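Local structure of thiosulfate reductase (Thermus thermophilus, 2VPZ) at residues Y462-V467 and E471-A476. The protein probably reduces sulfur compounds such as polysulfide or thiosulfate, as a molybdenum oxidoreductase carrying two guanosine dinucleotide pterin cofactors and an iron-sulfur cluster. Numbering follows the deposited sequence.
Sequences YVAIDV and EHVMWA. With MGD (2-amino-5,6-dimercapto-7-methyl-3,7,8a,9-tetrahydro-8-oxa-1,3,9,10-tetraaza-anthracen-4-one guanosine dinucleotide), chain H.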
# COMPACT_ATOMS: atom_id res chain seq x y z
N TYR A 462 17.93 55.35 -25.90
CA TYR A 462 17.59 54.13 -25.18
C TYR A 462 18.26 52.90 -25.85
O TYR A 462 17.89 52.47 -26.95
CB TYR A 462 16.05 53.96 -25.03
CG TYR A 462 15.58 52.54 -24.71
CD1 TYR A 462 16.22 51.77 -23.73
CD2 TYR A 462 14.53 51.95 -25.44
CE1 TYR A 462 15.84 50.43 -23.49
CE2 TYR A 462 14.14 50.62 -25.21
CZ TYR A 462 14.80 49.86 -24.23
OH TYR A 462 14.43 48.55 -24.01
N VAL A 463 19.30 52.37 -25.20
CA VAL A 463 20.01 51.22 -25.73
C VAL A 463 19.68 49.94 -24.91
O VAL A 463 19.51 49.98 -23.69
CB VAL A 463 21.58 51.43 -25.78
CG1 VAL A 463 22.21 50.38 -26.70
CG2 VAL A 463 21.91 52.87 -26.30
N ALA A 464 19.53 48.80 -25.59
CA ALA A 464 19.24 47.52 -24.95
C ALA A 464 20.20 46.44 -25.46
O ALA A 464 20.32 46.25 -26.66
CB ALA A 464 17.76 47.09 -25.19
N ILE A 465 20.88 45.76 -24.54
CA ILE A 465 21.88 44.70 -24.84
C ILE A 465 21.23 43.38 -24.36
O ILE A 465 21.00 43.18 -23.16
CB ILE A 465 23.21 45.01 -24.09
CG1 ILE A 465 23.45 46.53 -24.06
CG2 ILE A 465 24.38 44.26 -24.74
CD1 ILE A 465 24.86 46.97 -23.62
N ASP A 466 20.96 42.46 -25.29
CA ASP A 466 20.23 41.23 -24.97
C ASP A 466 20.50 40.11 -25.99
O ASP A 466 21.37 40.27 -26.85
CB ASP A 466 18.72 41.57 -25.01
CG ASP A 466 17.87 40.78 -23.97
OD1 ASP A 466 17.32 41.43 -23.05
OD2 ASP A 466 17.73 39.56 -24.11
N VAL A 467 19.77 39.00 -25.90
CA VAL A 467 19.91 37.92 -26.88
C VAL A 467 18.64 37.60 -27.71
O VAL A 467 18.73 37.28 -28.90
CB VAL A 467 20.31 36.54 -26.30
CG1 VAL A 467 20.40 35.49 -27.44
CG2 VAL A 467 21.62 36.62 -25.50
N GLU A 471 9.66 41.85 -25.97
CA GLU A 471 8.83 43.02 -26.24
C GLU A 471 9.48 44.38 -25.87
O GLU A 471 9.14 45.40 -26.48
CB GLU A 471 7.43 42.96 -25.58
CG GLU A 471 6.60 44.18 -25.94
CD GLU A 471 5.45 44.43 -24.99
OE1 GLU A 471 4.64 45.35 -25.27
OE2 GLU A 471 5.36 43.72 -23.97
N HIS A 472 10.40 44.43 -24.92
CA HIS A 472 11.07 45.71 -24.54
C HIS A 472 12.42 45.97 -25.27
O HIS A 472 13.00 47.04 -25.11
CB HIS A 472 11.41 45.79 -23.06
CG HIS A 472 12.60 45.01 -22.67
ND1 HIS A 472 13.85 45.52 -22.56
CD2 HIS A 472 12.74 43.69 -22.55
CE1 HIS A 472 14.71 44.55 -22.37
NE2 HIS A 472 14.06 43.41 -22.36
N VAL A 473 12.96 44.99 -26.00
CA VAL A 473 14.21 45.16 -26.74
C VAL A 473 13.88 45.86 -28.10
O VAL A 473 14.67 46.67 -28.62
CB VAL A 473 14.94 43.79 -27.03
CG1 VAL A 473 16.17 43.99 -27.94
CG2 VAL A 473 15.34 43.10 -25.70
N MET A 474 12.71 45.55 -28.65
CA MET A 474 12.24 46.12 -29.90
C MET A 474 11.58 47.51 -29.77
O MET A 474 10.79 47.93 -30.62
CB MET A 474 11.33 45.12 -30.65
CG MET A 474 11.85 43.67 -30.70
SD MET A 474 13.54 43.52 -31.37
CE MET A 474 13.28 44.02 -33.13
N TRP A 475 11.90 48.22 -28.69
CA TRP A 475 11.47 49.63 -28.47
C TRP A 475 12.74 50.49 -28.45
O TRP A 475 12.67 51.70 -28.23
CB TRP A 475 10.76 49.84 -27.13
CG TRP A 475 9.29 49.60 -27.16
CD1 TRP A 475 8.64 48.47 -27.58
CD2 TRP A 475 8.26 50.52 -26.76
NE1 TRP A 475 7.28 48.62 -27.45
CE2 TRP A 475 7.02 49.87 -26.94
CE3 TRP A 475 8.27 51.82 -26.23
CZ2 TRP A 475 5.79 50.49 -26.65
CZ3 TRP A 475 7.06 52.44 -25.93
CH2 TRP A 475 5.83 51.76 -26.14
N ALA A 476 13.89 49.87 -28.68
CA ALA A 476 15.17 50.58 -28.63
C ALA A 476 15.75 51.27 -29.89
O ALA A 476 15.47 50.84 -31.03
CB ALA A 476 16.26 49.59 -28.07
PB MGD H . 14.02 37.98 -16.80
O1B MGD H . 12.56 37.97 -17.10
O2B MGD H . 14.79 36.69 -16.87
O3B MGD H . 14.12 38.80 -15.41
O3A MGD H . 14.23 40.17 -13.32
PA MGD H . 15.01 39.94 -14.69
O1A MGD H . 16.38 39.29 -14.60
O2A MGD H . 14.83 41.21 -15.46
O5' MGD H . 14.76 38.94 -17.80
C5' MGD H . 16.07 38.66 -18.29
C4' MGD H . 16.25 39.52 -19.54
O4' MGD H . 17.64 39.35 -19.79
C3' MGD H . 15.53 39.03 -20.78
O3' MGD H . 15.39 40.18 -21.62
C2' MGD H . 16.55 38.04 -21.35
O2' MGD H . 16.28 37.90 -22.72
C1' MGD H . 17.90 38.71 -21.08
N9 MGD H . 19.15 37.87 -21.01
C8 MGD H . 19.24 36.62 -20.54
N7 MGD H . 20.50 36.13 -20.57
C5 MGD H . 21.30 37.11 -21.03
C6 MGD H . 22.80 37.32 -21.27
O6 MGD H . 23.66 36.40 -21.09
N1 MGD H . 23.15 38.57 -21.73
C2 MGD H . 22.27 39.58 -21.98
N2 MGD H . 22.65 40.81 -22.45
N3 MGD H . 20.96 39.42 -21.75
C4 MGD H . 20.39 38.25 -21.30
C10 MGD H . 14.51 39.37 -12.13
C11 MGD H . 13.81 40.02 -10.98
O11 MGD H . 12.51 40.34 -11.45
C12 MGD H . 13.75 39.27 -9.70
S12 MGD H . 15.14 38.55 -9.00
C13 MGD H . 12.63 39.18 -8.99
S13 MGD H . 12.42 38.33 -7.57
C14 MGD H . 11.38 39.83 -9.27
N15 MGD H . 10.37 38.78 -9.60
C16 MGD H . 9.20 39.29 -10.11
C17 MGD H . 7.86 38.70 -10.03
O17 MGD H . 7.70 37.56 -9.48
N18 MGD H . 6.84 39.38 -10.53
C19 MGD H . 6.96 40.59 -11.11
N19 MGD H . 5.90 41.23 -11.68
N20 MGD H . 8.15 41.19 -11.18
C21 MGD H . 9.27 40.62 -10.75
N22 MGD H . 10.45 41.24 -10.91
C23 MGD H . 11.69 40.80 -10.37
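Tyr462 donates its hydroxyl hydrogen to the carbonyl of His472, OH to O 2.4 Å, a hydrogen bond between the start of strand 462-466 and the loop following it, modelled so short that its length is doubtful and probably reflects coordinate error. This strand belongs to a parallel sheet within the molybdopterin oxidoreductase family region, and its C-terminal end meets the guanosine of an MGD cofactor. With CG anti to the backbone N (chi1 161°), the tyrosine ring runs alongside the loop, its hydroxyl at the His472 carbonyl and one face against Ala476. Ala476 CB sits over that face, 4.1 Å from the ring centroid, in a CH-pi contact, while the His472 carbonyl oxygen and Trp475 CB lie at the ring edge. Beside the ring, Ala464 CB packs on Ala476 CB at 4.1 Å. Farther along the strand, Asp466 turns its carboxylate to the ribose: OD1 accepts from O3' of MGD at 2.7 Å and OD2 from O2' of MGD at 2.6 Å. The guanine is held too, its N2 donating almost straight (165°) to Ile465 O. With an alanine at Asp466, O2' and O3' would probably lose these two acceptors and the sugar be freer to shift. On the loop side, Val473 CG2 packs against Asp466 CB at 3.8 Å and also lies over the rim of one face of the His472 ring. Leu442 and Phe443 of helix 442-445 touch that imidazole, and Asn441 and Ser445 bind the same MGD. The carboxylate is held from the protein side as well: Val467 N donates to the anti lone pair of Asp466 OD2, 2.8 Å away.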